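Side-chain contacts in aldehyde dehydrogenase (Burkholderia cenocepacia, PDB 4O6R), which probably oxidises aldehydes to carboxylic acids with NAD+ or NADP+ as coenzyme, and here holds AMP in a nucleotide pocket: residues S342-A347 and R373-E378; D55-A60 and V205-P210. All coordinates share one frame; numbering follows the deposited sequence. Where two conformers were deposited one is given.

Contact 1: residues S342-A347 and R373-E378; sequences SYVDVA and RPTIVE
Ala347 lays its single methyl over the forked end of Val377, its CB standing 4.0 Å from Val377 CG1 and 4.2 Å from Val377 CG2. This is helix-on-sheet packing in an open alpha/beta fold, consistent with the catalytic domain of aldehyde dehydrogenases: helix 334-349 lies against strand 375-378, which runs antiparallel to strand 353-356 on one side and parallel to strand 395-401 on the other. Alternation along the strand turns Thr375 and Val377 to the helix, while Ile376 points to the opposite face and packs on Phe309, Val310 and Ala313 of helix 302-315. On the helix, Val344 and Ala347 are three residues apart, so nearly one turn brings both to the strand side.

The small Ala347 lets the backbones come close there, with its CA 7.3 Å from the CA of Val377. Where Val344 faces Thr375 the CA atoms lie 8.4 Å apart, and a larger, branched side chain suits the wider spacing. The meeting is methyl to methyl, Val344 CG2 to Thr375 CG2 at 4.3 Å, a loose apolar touch with no hydrogen bond across the contact. Phe395 of the neighbouring strand packs on Val344, Thr375 and Val377, adding to the apolar layer beneath the helix.

Val377 has CG1 anti to its backbone N (chi1 175°), and this setting presents both methyls to Ala347. Thr375 solves a different problem, since its hydroxyl is buried and needs a polar partner. Its methyl takes the helix-facing position, while OG1 turns back along its own chain and donates to Arg373 O at 2.8 Å, approaching with a C=O...OG1 angle of 144° and tilted 34° from the carbonyl plane.

Contact 2: residues D55-A60 and V205-P210; sequences DAATRA and VVNIVP
The carboxamide of Asn207 meets two alanine methyls of helix 47-66 on the same side of its plane, each set obliquely beyond a different end of the group: Ala56 CB is 3.7 Å from Asn207 OD1, and Ala57 CB is 3.7 Å from Asn207 ND2. A second flat group, the guanidinium of Arg59, lies back on its own helix, with Asp55 O and Ala56 CA against one face, both toward its rim, and NH2 in a salt bridge to Asp16 OD2. With CG anti to the carbonyl carbon (chi1 -48°), Asn207 reaches toward the helix, yet its bonds go elsewhere: OD1 accepts from Asp16 N, while ND2 donates to Gly204 O and Val177 O. These partners fix the rotation of the buried amide.

Strand 206-208 pairs in parallel with strand 176-180 in the Rossmann-type sheet expected of the coenzyme-binding domain; helix 187-199, linking them in a beta-alpha-beta crossover, packs on Val206 and Ile208. Alanines suit the helix side because a bare methyl allows close approach; Ala57 and Val205 have CA atoms only 5.5 Å apart. Further along, Ala60 CB rests 3.9 Å from Val205 N and 4.1 Å from Val205 CG2.

How the contacts relate
From the N terminus, after four short strands the chain forms its first helix, 47-66, and contact 2 closes when strand 206-208 returns to it after 144 intervening residues, joining an early helix to the sheet that carries part of the AMP pocket. Contact 1 opens later and closes much sooner: only 25 residues separate 342-347 from 373-378, so it is a local closure of helix 334-349 onto the second sheet. The two loops follow in series, neither nested nor crossed. Their centres lie 43 Å apart on opposite sides of the chain's centre, with nearest atoms about 26 Å apart; strand 206-208 belongs to one sheet and strand 375-378 to the other.

Contact 1: residues S342-A347 and R373-E378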
ATOM      1  N   SER A 342       2.474  -1.487 -48.873  1.00 14.79           N
ATOM      2  CA  SER A 342       1.758  -0.262 -49.247  1.00 15.31           C
ATOM      3  C   SER A 342       2.369   0.987 -48.543  1.00 14.58           C
ATOM      4  O   SER A 342       2.490   2.048 -49.165  1.00 14.15           O
ATOM      5  CB  SER A 342       0.272  -0.419 -48.938  1.00 16.20           C
ATOM      6  OG  SER A 342      -0.442   0.795 -49.173  1.00 17.57           O
ATOM      7  N   TYR A 343       2.781   0.841 -47.275  1.00 13.40           N
ATOM      8  CA  TYR A 343       3.397   1.943 -46.542  1.00 13.02           C
ATOM      9  C   TYR A 343       4.786   2.295 -47.078  1.00 13.01           C
ATOM     10  O   TYR A 343       5.171   3.460 -47.031  1.00 12.40           O
ATOM     11  CB  TYR A 343       3.445   1.692 -45.044  1.00 12.65           C
ATOM     12  CG  TYR A 343       2.190   2.099 -44.302  1.00 12.78           C
ATOM     13  CD1 TYR A 343       1.805   3.429 -44.261  1.00 13.13           C
ATOM     14  CD2 TYR A 343       1.378   1.161 -43.658  1.00 12.86           C
ATOM     15  CE1 TYR A 343       0.675   3.833 -43.578  1.00 13.13           C
ATOM     16  CE2 TYR A 343       0.229   1.546 -42.976  1.00 12.78           C
ATOM     17  CZ  TYR A 343      -0.099   2.903 -42.927  1.00 13.15           C
ATOM     18  OH  TYR A 343      -1.219   3.373 -42.279  1.00 13.43           O
ATOM     19  N   VAL A 344       5.524   1.317 -47.614  1.00 13.17           N
ATOM     20  CA  VAL A 344       6.776   1.651 -48.330  1.00 13.91           C
ATOM     21  C   VAL A 344       6.480   2.594 -49.517  1.00 14.75           C
ATOM     22  O   VAL A 344       7.165   3.597 -49.693  1.00 14.81           O
ATOM     23  CB  VAL A 344       7.548   0.386 -48.830  1.00 14.15           C
ATOM     24  CG1 VAL A 344       8.738   0.778 -49.688  1.00 14.47           C
ATOM     25  CG2 VAL A 344       7.987  -0.462 -47.664  1.00 13.93           C
ATOM     26  N   ASP A 345       5.447   2.278 -50.306  1.00 15.66           N
ATOM     27  CA  ASP A 345       5.020   3.121 -51.438  1.00 17.02           C
ATOM     28  C   ASP A 345       4.642   4.499 -50.941  1.00 16.13           C
ATOM     29  O   ASP A 345       5.121   5.486 -51.479  1.00 15.85           O
ATOM     30  CB  ASP A 345       3.821   2.524 -52.188  1.00 18.77           C
ATOM     31  CG  ASP A 345       4.158   1.227 -52.909  1.00 20.49           C
ATOM     32  OD1 ASP A 345       5.350   0.949 -53.133  1.00 22.07           O
ATOM     33  OD2 ASP A 345       3.224   0.463 -53.224  1.00 22.72           O
ATOM     34  N   VAL A 346       3.859   4.541 -49.862  1.00 15.30           N
ATOM     35  CA  VAL A 346       3.457   5.804 -49.236  1.00 15.07           C
ATOM     36  C   VAL A 346       4.696   6.610 -48.827  1.00 14.70           C
ATOM     37  O   VAL A 346       4.775   7.802 -49.077  1.00 15.15           O
ATOM     38  CB  VAL A 346       2.506   5.588 -48.025  1.00 14.74           C
ATOM     39  CG1 VAL A 346       2.248   6.902 -47.295  1.00 14.72           C
ATOM     40  CG2 VAL A 346       1.180   5.012 -48.474  1.00 15.22           C
ATOM     41  N   ALA A 347       5.658   5.954 -48.200  1.00 14.07           N
ATOM     42  CA  ALA A 347       6.847   6.628 -47.730  1.00 13.90           C
ATOM     43  C   ALA A 347       7.568   7.317 -48.893  1.00 14.42           C
ATOM     44  O   ALA A 347       7.905   8.498 -48.801  1.00 13.72           O
ATOM     45  CB  ALA A 347       7.777   5.653 -47.042  1.00 13.37           C
ATOM     46  N   ARG A 373      11.930  -7.375 -45.887  1.00 12.95           N
ATOM     47  CA  ARG A 373      13.216  -7.046 -45.295  0.60 13.29           C
ATOM     48  C   ARG A 373      13.085  -5.910 -44.282  1.00 12.41           C
ATOM     49  O   ARG A 373      12.176  -5.103 -44.380  1.00 12.09           O
ATOM     50  CB  ARG A 373      14.219  -6.635 -46.369  0.60 14.31           C
ATOM     51  CG  ARG A 373      14.566  -7.769 -47.328  0.60 15.88           C
ATOM     52  CD  ARG A 373      15.533  -7.311 -48.404  0.60 17.21           C
ATOM     53  NE  ARG A 373      15.106  -6.036 -48.964  0.60 17.99           N
ATOM     54  CZ  ARG A 373      14.650  -5.847 -50.196  0.60 19.42           C
ATOM     55  NH1 ARG A 373      14.274  -4.619 -50.535  0.60 19.60           N
ATOM     56  NH2 ARG A 373      14.594  -6.852 -51.104  0.60 19.97           N
ATOM     57  N   PRO A 374      13.988  -5.868 -43.300  1.00 11.78           N
ATOM     58  CA  PRO A 374      14.026  -4.740 -42.367  1.00 11.33           C
ATOM     59  C   PRO A 374      14.129  -3.452 -43.153  1.00 11.28           C
ATOM     60  O   PRO A 374      14.969  -3.343 -44.050  1.00 11.59           O
ATOM     61  CB  PRO A 374      15.296  -4.989 -41.547  1.00 11.40           C
ATOM     62  CG  PRO A 374      15.518  -6.459 -41.627  1.00 11.82           C
ATOM     63  CD  PRO A 374      14.997  -6.896 -42.979  1.00 12.06           C
ATOM     64  N   THR A 375      13.244  -2.517 -42.854  1.00 11.01           N
ATOM     65  CA  THR A 375      13.062  -1.320 -43.657  1.00 11.08           C
ATOM     66  C   THR A 375      13.284  -0.073 -42.777  1.00 10.75           C
ATOM     67  O   THR A 375      12.749   0.017 -41.671  1.00 10.38           O
ATOM     68  CB  THR A 375      11.669  -1.329 -44.281  1.00 11.20           C
ATOM     69  OG1 THR A 375      11.525  -2.482 -45.124  1.00 11.61           O
ATOM     70  CG2 THR A 375      11.436  -0.115 -45.103  1.00 11.45           C
ATOM     71  N   ILE A 376      14.129   0.828 -43.267  1.00 10.80           N
ATOM     72  CA  ILE A 376      14.484   2.074 -42.608  1.00 10.86           C
ATOM     73  C   ILE A 376      14.217   3.228 -43.569  1.00 11.32           C
ATOM     74  O   ILE A 376      14.788   3.261 -44.661  1.00 11.71           O
ATOM     75  CB  ILE A 376      15.982   2.066 -42.207  1.00 10.82           C
ATOM     76  CG1 ILE A 376      16.270   0.945 -41.224  1.00 10.60           C
ATOM     77  CG2 ILE A 376      16.409   3.400 -41.581  1.00 10.77           C
ATOM     78  CD1 ILE A 376      17.757   0.746 -40.995  1.00 10.88           C
ATOM     79  N   VAL A 377      13.376   4.177 -43.151  1.00 11.46           N
ATOM     80  CA  VAL A 377      12.991   5.298 -43.988  1.00 12.17           C
ATOM     81  C   VAL A 377      13.260   6.584 -43.249  1.00 12.82           C
ATOM     82  O   VAL A 377      12.755   6.769 -42.143  1.00 12.68           O
ATOM     83  CB  VAL A 377      11.483   5.288 -44.322  1.00 12.08           C
ATOM     84  CG1 VAL A 377      11.099   6.533 -45.081  1.00 12.35           C
ATOM     85  CG2 VAL A 377      11.124   4.056 -45.112  1.00 12.26           C
ATOM     86  N   GLU A 378      14.028   7.479 -43.859  1.00 14.19           N
ATOM     87  CA  GLU A 378      14.190   8.794 -43.299  1.00 15.76           C
ATOM     88  C   GLU A 378      13.074   9.692 -43.814  1.00 15.99           C
ATOM     89  O   GLU A 378      12.960   9.889 -45.027  1.00 15.54           O
ATOM     90  CB  GLU A 378      15.570   9.352 -43.593  1.00 17.70           C
ATOM     91  CG  GLU A 378      15.816  10.653 -42.854  1.00 20.37           C
ATOM     92  CD  GLU A 378      17.267  10.862 -42.391  1.00 22.38           C
ATOM     93  OE1 GLU A 378      18.219  10.157 -42.807  1.00 23.64           O
ATOM     94  OE2 GLU A 378      17.432  11.781 -41.597  1.00 26.07           O
TER

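Contact 2: residues D55-A60 and V205-P210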
ATOM      1  N   ASP A  55     -21.894 -18.997 -20.030  1.00 13.15           N
ATOM      2  CA  ASP A  55     -22.667 -19.862 -19.111  1.00 14.06           C
ATOM      3  C   ASP A  55     -21.758 -20.734 -18.226  1.00 13.08           C
ATOM      4  O   ASP A  55     -21.943 -20.830 -17.015  1.00 12.71           O
ATOM      5  CB  ASP A  55     -23.637 -20.751 -19.901  1.00 15.95           C
ATOM      6  CG  ASP A  55     -24.818 -19.971 -20.470  1.00 17.78           C
ATOM      7  OD1 ASP A  55     -24.914 -18.752 -20.221  1.00 19.00           O
ATOM      8  OD2 ASP A  55     -25.658 -20.600 -21.157  1.00 20.72           O
ATOM      9  N   ALA A  56     -20.780 -21.376 -18.842  1.00 12.47           N
ATOM     10  CA  ALA A  56     -19.838 -22.228 -18.094  1.00 12.06           C
ATOM     11  C   ALA A  56     -19.044 -21.433 -17.055  1.00 11.30           C
ATOM     12  O   ALA A  56     -18.910 -21.853 -15.910  1.00 11.23           O
ATOM     13  CB  ALA A  56     -18.896 -22.928 -19.059  1.00 11.99           C
ATOM     14  N   ALA A  57     -18.520 -20.278 -17.471  1.00 10.63           N
ATOM     15  CA  ALA A  57     -17.802 -19.402 -16.565  1.00 10.16           C
ATOM     16  C   ALA A  57     -18.685 -18.883 -15.433  1.00 10.35           C
ATOM     17  O   ALA A  57     -18.209 -18.744 -14.305  1.00 10.00           O
ATOM     18  CB  ALA A  57     -17.168 -18.251 -17.323  1.00  9.72           C
ATOM     19  N   THR A  58     -19.962 -18.607 -15.719  1.00 10.86           N
ATOM     20  CA  THR A  58     -20.883 -18.159 -14.702  1.00 11.34           C
ATOM     21  C   THR A  58     -21.119 -19.248 -13.650  1.00 11.95           C
ATOM     22  O   THR A  58     -21.060 -19.002 -12.439  1.00 11.56           O
ATOM     23  CB  THR A  58     -22.210 -17.741 -15.346  1.00 11.91           C
ATOM     24  OG1 THR A  58     -21.957 -16.670 -16.262  1.00 11.70           O
ATOM     25  CG2 THR A  58     -23.213 -17.288 -14.300  1.00 12.35           C
ATOM     26  N   ARG A  59     -21.394 -20.468 -14.117  1.00 12.77           N
ATOM     27  CA  ARG A  59     -21.564 -21.607 -13.197  1.00 13.46           C
ATOM     28  C   ARG A  59     -20.327 -21.841 -12.312  1.00 12.75           C
ATOM     29  O   ARG A  59     -20.448 -22.208 -11.151  1.00 12.81           O
ATOM     30  CB  ARG A  59     -21.875 -22.887 -13.990  1.00 14.50           C
ATOM     31  CG  ARG A  59     -23.248 -22.849 -14.652  1.00 15.39           C
ATOM     32  CD  ARG A  59     -23.673 -24.221 -15.149  1.00 16.49           C
ATOM     33  NE  ARG A  59     -22.754 -24.754 -16.161  1.00 16.51           N
ATOM     34  CZ  ARG A  59     -22.853 -24.565 -17.471  1.00 16.85           C
ATOM     35  NH1 ARG A  59     -23.845 -23.846 -17.994  1.00 17.67           N
ATOM     36  NH2 ARG A  59     -21.968 -25.117 -18.285  1.00 16.79           N
ATOM     37  N   ALA A  60     -19.144 -21.667 -12.897  1.00 12.15           N
ATOM     38  CA  ALA A  60     -17.874 -21.956 -12.201  1.00 11.65           C
ATOM     39  C   ALA A  60     -17.449 -20.862 -11.221  1.00 11.22           C
ATOM     40  O   ALA A  60     -16.696 -21.130 -10.286  1.00 11.27           O
ATOM     41  CB  ALA A  60     -16.783 -22.197 -13.211  1.00 11.36           C
ATOM     42  N   VAL A 205     -13.705 -22.584 -15.594  1.00  9.14           N
ATOM     43  CA  VAL A 205     -12.939 -21.453 -15.071  1.00  8.85           C
ATOM     44  C   VAL A 205     -12.261 -20.690 -16.218  1.00  8.76           C
ATOM     45  O   VAL A 205     -12.205 -19.465 -16.181  1.00  8.45           O
ATOM     46  CB  VAL A 205     -11.928 -21.909 -14.001  1.00  8.81           C
ATOM     47  CG1 VAL A 205     -10.966 -20.789 -13.571  1.00  8.67           C
ATOM     48  CG2 VAL A 205     -12.687 -22.379 -12.788  1.00  8.90           C
ATOM     49  N   VAL A 206     -11.791 -21.418 -17.231  1.00  8.97           N
ATOM     50  CA  VAL A 206     -11.166 -20.812 -18.417  1.00  9.05           C
ATOM     51  C   VAL A 206     -11.815 -21.431 -19.645  1.00  9.33           C
ATOM     52  O   VAL A 206     -11.817 -22.670 -19.801  1.00  9.62           O
ATOM     53  CB  VAL A 206      -9.650 -21.077 -18.480  1.00  9.13           C
ATOM     54  CG1 VAL A 206      -9.032 -20.529 -19.768  1.00  9.24           C
ATOM     55  CG2 VAL A 206      -8.982 -20.448 -17.277  1.00  8.91           C
ATOM     56  N   ASN A 207     -12.356 -20.573 -20.504  1.00  9.22           N
ATOM     57  CA  ASN A 207     -12.966 -21.002 -21.743  1.00  9.58           C
ATOM     58  C   ASN A 207     -12.347 -20.246 -22.918  1.00  9.57           C
ATOM     59  O   ASN A 207     -12.238 -19.012 -22.887  1.00  9.42           O
ATOM     60  CB  ASN A 207     -14.465 -20.788 -21.694  1.00  9.62           C
ATOM     61  CG  ASN A 207     -15.070 -21.326 -20.427  1.00  9.61           C
ATOM     62  OD1 ASN A 207     -15.485 -22.475 -20.379  1.00  9.97           O
ATOM     63  ND2 ASN A 207     -15.080 -20.517 -19.377  1.00  9.28           N
ATOM     64  N   ILE A 208     -11.921 -20.987 -23.926  1.00  9.77           N
ATOM     65  CA  ILE A 208     -11.283 -20.417 -25.117  1.00 10.02           C
ATOM     66  C   ILE A 208     -12.189 -20.549 -26.339  1.00 10.54           C
ATOM     67  O   ILE A 208     -12.607 -21.660 -26.696  1.00 10.71           O
ATOM     68  CB  ILE A 208      -9.939 -21.102 -25.427  1.00 10.12           C
ATOM     69  CG1 ILE A 208      -9.097 -21.228 -24.158  1.00  9.98           C
ATOM     70  CG2 ILE A 208      -9.175 -20.341 -26.500  1.00 10.17           C
ATOM     71  CD1 ILE A 208      -8.666 -19.913 -23.555  1.00  9.64           C
ATOM     72  N   VAL A 209     -12.458 -19.421 -26.996  1.00 10.70           N
ATOM     73  CA  VAL A 209     -13.400 -19.393 -28.122  1.00 11.36           C
ATOM     74  C   VAL A 209     -12.824 -18.636 -29.332  1.00 11.84           C
ATOM     75  O   VAL A 209     -13.240 -17.536 -29.645  1.00 11.82           O
ATOM     76  CB  VAL A 209     -14.754 -18.841 -27.682  1.00 11.26           C
ATOM     77  CG1 VAL A 209     -15.447 -19.856 -26.780  1.00 11.41           C
ATOM     78  CG2 VAL A 209     -14.599 -17.533 -26.950  1.00 10.97           C
ATOM     79  N   PRO A 210     -11.821 -19.233 -30.005  1.00 12.67           N
ATOM     80  CA  PRO A 210     -11.312 -18.632 -31.222  1.00 13.19           C
ATOM     81  C   PRO A 210     -12.445 -18.526 -32.255  1.00 13.91           C
ATOM     82  O   PRO A 210     -13.257 -19.451 -32.392  1.00 14.28           O
ATOM     83  CB  PRO A 210     -10.272 -19.635 -31.729  1.00 13.54           C
ATOM     84  CG  PRO A 210     -10.054 -20.619 -30.630  1.00 13.55           C
ATOM     85  CD  PRO A 210     -11.342 -20.613 -29.835  1.00 13.12           C
TER